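Local coordinates for protein peptidase, zinc-dependent (Methanocorpusculum labreanum, PDB 3LMC) that is probably a metallopeptidase of family M54 that hydrolyses peptide bonds with a zinc ion and also carries an iron ion held by four cysteines, at residues 4-9 / 37-42; 52-57 / 100-105; 56-61 / 113-118. One frame throughout, in Å; residues are numbered along the deposited sequence.

Interaction 1: 4-9 / 37-42; sequences HLFWDS and GIFPLE
Following strand 3-7 of the five-stranded sheet, Asp-8 and Ser-9 grip the loop that comes after strand 31-34. Ser-9 N donates to Gly-37 O (3.0 Å), reaching it from above the carbonyl plane, and Ser-9 OG adds a weak second bond to that oxygen. The carboxylate of Asp-8 runs alongside Ile-38, the two side chains pointing the same way. With CG anti to the backbone N (chi1 -172°), Asp-8 carries OD2 to within 2.8 Å of Phe-39 N; the hydrogen bond is almost straight (170°), yet the N-H comes down on OD2 from above the carboxylate plane. A water donates both to Asp-8 OD2 and to Phe-39 O, and Arg-10 forms a salt bridge with OD2. An asparagine here would probably leave Arg-10 without this countercharge and weaken the hold on Phe-39. Phe-39 turns its ring edge to the face of Phe-6 in a T-shaped stack, centroids 5.8 Å apart and planes at 75°. Gly-37 O lies at the edge of the Phe-6 ring. Phe-6 also packs on Phe-63 of helix 53-66, while Phe-39 touches Lys-59 of that helix and Leu-93 of strand 90-94.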
# COMPACT_ATOMS: atom_id res chain seq x y z
N HIS A 4 -0.36 -9.52 0.63
CA HIS A 4 1.07 -9.52 0.92
C HIS A 4 1.59 -8.09 1.10
O HIS A 4 1.47 -7.26 0.19
CB HIS A 4 1.84 -10.21 -0.21
CG HIS A 4 1.31 -11.57 -0.56
ND1 HIS A 4 1.91 -12.74 -0.14
CD2 HIS A 4 0.25 -11.94 -1.31
CE1 HIS A 4 1.23 -13.77 -0.60
NE2 HIS A 4 0.22 -13.32 -1.32
N LEU A 5 2.13 -7.80 2.27
CA LEU A 5 2.74 -6.50 2.54
C LEU A 5 4.20 -6.61 2.14
O LEU A 5 4.99 -7.27 2.84
CB LEU A 5 2.63 -6.15 4.03
CG LEU A 5 3.23 -4.80 4.43
CD1 LEU A 5 2.45 -3.67 3.80
CD2 LEU A 5 3.27 -4.63 5.97
N PHE A 6 4.57 -6.01 1.01
CA PHE A 6 5.96 -5.99 0.60
C PHE A 6 6.62 -4.74 1.18
O PHE A 6 6.52 -3.65 0.59
CB PHE A 6 6.14 -6.02 -0.93
CG PHE A 6 7.58 -6.20 -1.35
CD1 PHE A 6 7.93 -7.09 -2.35
CD2 PHE A 6 8.61 -5.51 -0.69
CE1 PHE A 6 9.27 -7.27 -2.71
CE2 PHE A 6 9.94 -5.68 -1.04
CZ PHE A 6 10.27 -6.56 -2.05
N TRP A 7 7.31 -4.93 2.29
CA TRP A 7 7.91 -3.84 3.06
C TRP A 7 9.38 -3.60 2.63
O TRP A 7 10.26 -4.39 2.98
CB TRP A 7 7.84 -4.18 4.56
CG TRP A 7 8.34 -3.08 5.47
CD1 TRP A 7 9.63 -2.81 5.82
CD2 TRP A 7 7.53 -2.10 6.14
NE1 TRP A 7 9.68 -1.73 6.67
CE2 TRP A 7 8.39 -1.28 6.88
CE3 TRP A 7 6.16 -1.85 6.18
CZ2 TRP A 7 7.93 -0.21 7.66
CZ3 TRP A 7 5.70 -0.78 6.96
CH2 TRP A 7 6.58 0.02 7.68
N ASP A 8 9.62 -2.55 1.85
CA ASP A 8 10.97 -2.20 1.42
C ASP A 8 11.83 -1.92 2.66
O ASP A 8 11.53 -1.01 3.43
CB ASP A 8 10.93 -0.97 0.50
CG ASP A 8 12.28 -0.66 -0.13
OD1 ASP A 8 13.25 -0.42 0.61
OD2 ASP A 8 12.35 -0.63 -1.39
N SER A 9 12.89 -2.70 2.84
CA SER A 9 13.61 -2.69 4.11
C SER A 9 14.34 -1.37 4.37
O SER A 9 14.89 -1.17 5.46
CB SER A 9 14.58 -3.87 4.19
OG SER A 9 15.42 -3.89 3.06
N GLY A 37 14.14 -7.12 1.99
CA GLY A 37 14.59 -6.80 0.64
C GLY A 37 14.13 -5.43 0.21
O GLY A 37 13.19 -4.90 0.78
N ILE A 38 14.80 -4.85 -0.78
CA ILE A 38 14.33 -3.59 -1.35
C ILE A 38 13.60 -3.82 -2.67
O ILE A 38 13.79 -4.85 -3.32
CB ILE A 38 15.48 -2.59 -1.57
CG1 ILE A 38 16.44 -3.11 -2.64
CG2 ILE A 38 16.20 -2.28 -0.25
CD1 ILE A 38 17.07 -2.01 -3.49
N PHE A 39 12.74 -2.88 -3.06
CA PHE A 39 12.13 -2.94 -4.39
C PHE A 39 12.59 -1.72 -5.18
O PHE A 39 12.01 -0.65 -5.07
CB PHE A 39 10.60 -2.99 -4.30
CG PHE A 39 9.93 -3.36 -5.61
CD1 PHE A 39 9.46 -2.39 -6.48
CD2 PHE A 39 9.78 -4.68 -5.97
CE1 PHE A 39 8.84 -2.74 -7.69
CE2 PHE A 39 9.18 -5.04 -7.17
CZ PHE A 39 8.72 -4.06 -8.02
N PRO A 40 13.66 -1.88 -5.98
CA PRO A 40 14.18 -0.70 -6.67
C PRO A 40 13.08 -0.12 -7.54
O PRO A 40 12.42 -0.86 -8.27
CB PRO A 40 15.33 -1.27 -7.51
CG PRO A 40 15.74 -2.52 -6.77
CD PRO A 40 14.44 -3.09 -6.28
N LEU A 41 12.88 1.18 -7.44
CA LEU A 41 11.78 1.84 -8.11
C LEU A 41 12.07 2.10 -9.60
O LEU A 41 13.19 1.97 -10.06
CB LEU A 41 11.43 3.13 -7.35
CG LEU A 41 10.93 2.85 -5.92
CD1 LEU A 41 10.69 4.14 -5.12
CD2 LEU A 41 9.66 2.00 -5.98
N GLU A 42 11.04 2.46 -10.35
CA GLU A 42 11.21 2.75 -11.75
C GLU A 42 10.50 4.06 -12.05
O GLU A 42 9.74 4.55 -11.22
CB GLU A 42 10.62 1.62 -12.60
CG GLU A 42 11.20 1.52 -13.99
CD GLU A 42 10.48 0.52 -14.84
OE1 GLU A 42 10.08 -0.53 -14.29
OE2 GLU A 42 10.30 0.77 -16.05
O HOH W 1 10.38 0.43 -3.06

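Interaction 2: 52-57 / 100-105; sequences DAVKVL and YEPLAD
Tyr-100 lays its ring alongside the backbone of Asp-52, with CE1 3.3 Å from Asp-52 N and the hydroxyl end beside the CB of Asp-52. The phenol is swung there by its first torsion (chi1 80°), which sets CG between the backbone N and the carbonyl carbon and brings the ring back toward the neighbouring strand. Beneath this overlap Asp-52 and Tyr-100 form a parallel beta bridge, their CA atoms 5.4 Å apart and both side chains on the same face of the sheet. Ala-53 N donates to Tyr-100 O at 3.0 Å, in an essentially straight bond (179°) that meets the oxygen nearly end-on.

Asp-52 is also the N-cap of helix 53-66. Its OD1 accepts from Val-54 N at 3.1 Å, bent to 140° and approached from above the carboxylate plane, so one residue closes the strand and starts the helix. Looser apolar packing sets Val-54 CG2 against Pro-102 CD (4.4 Å). Pro-102 belongs to a type I turn from Glu-101 to Ala-104, where Leu-103 N donates to Glu-101 OE2.

Strand 50-52 is the middle of a small three-stranded sheet: Asp-52 pairs with Gly-43 on the strand 44-45 side, and Tyr-51 with Tyr-100 of strand 99-101. Ala-53 and Leu-57 turn to Leu-110 of strand 106-112, in the five-stranded sheet.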
# COMPACT_ATOMS: atom_id res chain seq x y z
N ASP A 52 7.27 7.92 -10.74
CA ASP A 52 5.97 7.63 -11.35
C ASP A 52 5.38 6.34 -10.78
O ASP A 52 5.83 5.25 -11.12
CB ASP A 52 6.17 7.46 -12.87
CG ASP A 52 4.84 7.35 -13.64
OD1 ASP A 52 3.75 7.18 -13.03
OD2 ASP A 52 4.90 7.45 -14.89
N ALA A 53 4.38 6.45 -9.92
CA ALA A 53 3.87 5.26 -9.23
C ALA A 53 3.18 4.28 -10.17
O ALA A 53 3.08 3.08 -9.87
CB ALA A 53 2.95 5.65 -8.10
N VAL A 54 2.69 4.78 -11.30
CA VAL A 54 2.04 3.89 -12.27
C VAL A 54 3.05 2.88 -12.80
O VAL A 54 2.77 1.69 -12.86
CB VAL A 54 1.39 4.65 -13.44
CG1 VAL A 54 0.81 3.67 -14.45
CG2 VAL A 54 0.31 5.61 -12.93
N LYS A 55 4.24 3.35 -13.15
CA LYS A 55 5.32 2.47 -13.59
C LYS A 55 5.76 1.48 -12.53
O LYS A 55 6.01 0.31 -12.84
CB LYS A 55 6.51 3.28 -14.09
CG LYS A 55 6.30 3.81 -15.49
CD LYS A 55 7.51 4.53 -16.02
CE LYS A 55 7.23 5.07 -17.41
NZ LYS A 55 8.41 5.79 -17.94
N VAL A 56 5.85 1.94 -11.29
CA VAL A 56 6.24 1.04 -10.20
C VAL A 56 5.18 -0.07 -10.06
O VAL A 56 5.51 -1.23 -9.86
CB VAL A 56 6.43 1.79 -8.86
CG1 VAL A 56 6.84 0.81 -7.75
CG2 VAL A 56 7.48 2.93 -9.00
N LEU A 57 3.90 0.28 -10.19
CA LEU A 57 2.85 -0.70 -10.00
C LEU A 57 2.89 -1.79 -11.09
O LEU A 57 2.70 -2.98 -10.80
CB LEU A 57 1.48 -0.02 -9.91
CG LEU A 57 1.24 0.84 -8.67
CD1 LEU A 57 -0.08 1.59 -8.79
CD2 LEU A 57 1.24 -0.00 -7.39
N TYR A 100 4.57 10.33 -7.38
CA TYR A 100 3.56 11.13 -8.07
C TYR A 100 2.76 10.31 -9.09
O TYR A 100 3.09 9.16 -9.38
CB TYR A 100 4.22 12.34 -8.74
CG TYR A 100 4.89 12.04 -10.05
CD1 TYR A 100 6.13 11.41 -10.10
CD2 TYR A 100 4.30 12.40 -11.26
CE1 TYR A 100 6.76 11.14 -11.31
CE2 TYR A 100 4.92 12.14 -12.47
CZ TYR A 100 6.14 11.51 -12.49
OH TYR A 100 6.76 11.25 -13.70
N GLU A 101 1.66 10.88 -9.58
CA GLU A 101 1.03 10.36 -10.79
C GLU A 101 0.75 11.55 -11.71
O GLU A 101 0.74 12.69 -11.25
CB GLU A 101 -0.24 9.57 -10.49
CG GLU A 101 -1.25 10.28 -9.60
CD GLU A 101 -2.36 10.97 -10.37
OE1 GLU A 101 -3.37 11.35 -9.74
OE2 GLU A 101 -2.22 11.12 -11.61
N PRO A 102 0.59 11.29 -13.01
CA PRO A 102 0.50 12.41 -13.96
C PRO A 102 -0.38 13.59 -13.50
O PRO A 102 0.04 14.74 -13.64
CB PRO A 102 -0.05 11.74 -15.22
CG PRO A 102 0.56 10.35 -15.16
CD PRO A 102 0.59 9.98 -13.69
N LEU A 103 -1.55 13.31 -12.92
CA LEU A 103 -2.48 14.38 -12.55
C LEU A 103 -2.20 15.06 -11.20
O LEU A 103 -2.93 15.98 -10.80
CB LEU A 103 -3.91 13.84 -12.54
CG LEU A 103 -4.77 14.05 -13.79
CD1 LEU A 103 -3.92 14.19 -15.06
CD2 LEU A 103 -5.77 12.90 -13.92
N ALA A 104 -1.15 14.63 -10.51
CA ALA A 104 -0.92 15.05 -9.12
C ALA A 104 0.52 15.48 -8.83
O ALA A 104 1.47 14.92 -9.37
CB ALA A 104 -1.35 13.94 -8.17
N ASP A 105 0.65 16.48 -7.96
CA ASP A 105 1.96 16.94 -7.48
C ASP A 105 2.68 15.82 -6.73
O ASP A 105 3.90 15.67 -6.81
CB ASP A 105 1.80 18.16 -6.58
CG ASP A 105 1.29 19.39 -7.33
OD1 ASP A 105 1.49 19.46 -8.57
OD2 ASP A 105 0.70 20.29 -6.69

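Interaction 3: 56-61 / 113-118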
# COMPACT_ATOMS: atom_id res chain seq x y z
N VAL A 56 5.85 1.94 -11.29
CA VAL A 56 6.24 1.04 -10.20
C VAL A 56 5.18 -0.07 -10.06
O VAL A 56 5.51 -1.23 -9.86
CB VAL A 56 6.43 1.79 -8.86
CG1 VAL A 56 6.84 0.81 -7.75
CG2 VAL A 56 7.48 2.93 -9.00
N LEU A 57 3.90 0.28 -10.19
CA LEU A 57 2.85 -0.70 -10.00
C LEU A 57 2.89 -1.79 -11.09
O LEU A 57 2.70 -2.98 -10.80
CB LEU A 57 1.48 -0.02 -9.91
CG LEU A 57 1.24 0.84 -8.67
CD1 LEU A 57 -0.08 1.59 -8.79
CD2 LEU A 57 1.24 -0.00 -7.39
N LEU A 58 3.16 -1.39 -12.32
CA LEU A 58 3.29 -2.33 -13.44
C LEU A 58 4.49 -3.26 -13.20
O LEU A 58 4.42 -4.47 -13.42
CB LEU A 58 3.49 -1.58 -14.77
CG LEU A 58 2.33 -0.65 -15.18
CD1 LEU A 58 2.62 0.05 -16.51
CD2 LEU A 58 1.04 -1.45 -15.27
N LYS A 59 5.59 -2.67 -12.75
CA LYS A 59 6.78 -3.43 -12.39
C LYS A 59 6.49 -4.42 -11.25
O LYS A 59 7.04 -5.52 -11.22
CB LYS A 59 7.90 -2.47 -11.98
CG LYS A 59 9.22 -3.14 -11.79
CD LYS A 59 10.26 -2.14 -11.25
CE LYS A 59 11.65 -2.78 -11.19
NZ LYS A 59 12.67 -1.78 -10.78
N LEU A 60 5.62 -4.01 -10.32
CA LEU A 60 5.25 -4.86 -9.19
C LEU A 60 4.45 -6.09 -9.67
O LEU A 60 4.66 -7.21 -9.19
CB LEU A 60 4.41 -4.07 -8.19
CG LEU A 60 4.74 -4.26 -6.71
CD1 LEU A 60 3.54 -3.83 -5.87
CD2 LEU A 60 5.12 -5.70 -6.42
N ASP A 61 3.52 -5.87 -10.59
CA ASP A 61 2.81 -7.00 -11.18
C ASP A 61 3.82 -7.95 -11.85
O ASP A 61 3.79 -9.16 -11.64
CB ASP A 61 1.78 -6.53 -12.19
CG ASP A 61 1.24 -7.66 -13.05
OD1 ASP A 61 0.53 -8.55 -12.52
OD2 ASP A 61 1.56 -7.68 -14.25
N PRO A 113 -6.22 -1.47 -9.38
CA PRO A 113 -7.16 -2.53 -9.00
C PRO A 113 -7.14 -3.70 -9.97
O PRO A 113 -7.24 -4.86 -9.56
CB PRO A 113 -8.52 -1.82 -9.03
CG PRO A 113 -8.19 -0.38 -8.75
CD PRO A 113 -6.87 -0.16 -9.47
N LYS A 114 -7.01 -3.39 -11.26
CA LYS A 114 -7.06 -4.43 -12.28
C LYS A 114 -5.93 -5.46 -12.11
O LYS A 114 -6.14 -6.66 -12.37
CB LYS A 114 -7.07 -3.81 -13.68
CG LYS A 114 -7.34 -4.81 -14.80
CD LYS A 114 -7.19 -4.17 -16.18
CE LYS A 114 -7.52 -5.16 -17.28
NZ LYS A 114 -7.47 -4.54 -18.64
N LEU A 115 -4.76 -5.02 -11.66
CA LEU A 115 -3.63 -5.94 -11.46
C LEU A 115 -3.38 -6.32 -9.99
O LEU A 115 -2.36 -6.94 -9.66
CB LEU A 115 -2.35 -5.37 -12.06
CG LEU A 115 -2.34 -5.05 -13.55
CD1 LEU A 115 -0.95 -4.56 -13.96
CD2 LEU A 115 -2.78 -6.26 -14.38
N GLY A 116 -4.31 -5.99 -9.10
CA GLY A 116 -4.15 -6.35 -7.71
C GLY A 116 -2.81 -5.92 -7.11
O GLY A 116 -2.20 -6.67 -6.35
N VAL A 117 -2.34 -4.73 -7.46
CA VAL A 117 -1.13 -4.18 -6.83
C VAL A 117 -1.37 -2.76 -6.34
O VAL A 117 -2.07 -1.98 -7.00
CB VAL A 117 0.08 -4.13 -7.79
CG1 VAL A 117 0.61 -5.56 -8.08
CG2 VAL A 117 -0.30 -3.39 -9.10
N ALA A 118 -0.79 -2.42 -5.20
CA ALA A 118 -0.93 -1.09 -4.63
C ALA A 118 0.39 -0.66 -4.01
O ALA A 118 1.30 -1.47 -3.83
CB ALA A 118 -2.06 -1.06 -3.60
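Val-117 is the main bump of this helix-on-sheet packing: its forked side chain pushes into a hollow on helix 53-66 formed by Leu-57, Leu-60 and Asp-61. CG1 is anti to the carbonyl carbon (chi1 -71°) and lies 3.9 Å from Asp-61 N; this turns CG2 onto the helix backbone, 3.5 Å from Leu-57 O and beside Leu-57 CB. Leu-60 slides past Val-117 in the opposite direction, its CD1 4.0 Å from Val-117 CB and close to Ala-118 O. Next to it, Leu-57 sends CD2 onto the strand backbone, 3.5 Å from Ala-118 C. A second bump is Leu-115, whose side chain crosses that of Asp-61 at about a right angle and puts CD1 3.8 Å from Asp-61 CB; the same methyl meets Leu-58 CD2 at 3.9 Å, where the end of Leu-58 comes back toward it. Between the bumps Gly-116, with positive phi, joins Val-117 opposite Tyr-112 in a G1 beta bulge. Between the segments the contact is apolar; polar bonds go to partners outside them. Asp-61 forms salt bridges with Arg-64 and Arg-65, and Arg-64 also donates to Leu-115 O and Gly-116 O, so the aspartate probably helps steady an arginine that ties helix to bulge.

How the interactions relate
Helix 53-66 connects all three contacts. Interaction 2 holds its capped start and interaction 3 its next turns; they share Val-56 and Leu-57, and their centres lie about 12 Å apart. The loop of interaction 1 leans on the same helix: Leu-41 CD2 comes within 3.5 Å of Val-56 CG1, and Pro-40 O probably accepts a hydrogen bond from Lys-59 NZ at 2.7 Å. Interaction 3 lies nearest the metal site, the Ala-118 side chain being about 9 Å from the zinc ion and touching Glu-150 of the apparent HExxH motif; the side chain of Ala-53 in interaction 2 is about 12 Å from the zinc. Interaction 1 lies away from the metal sites.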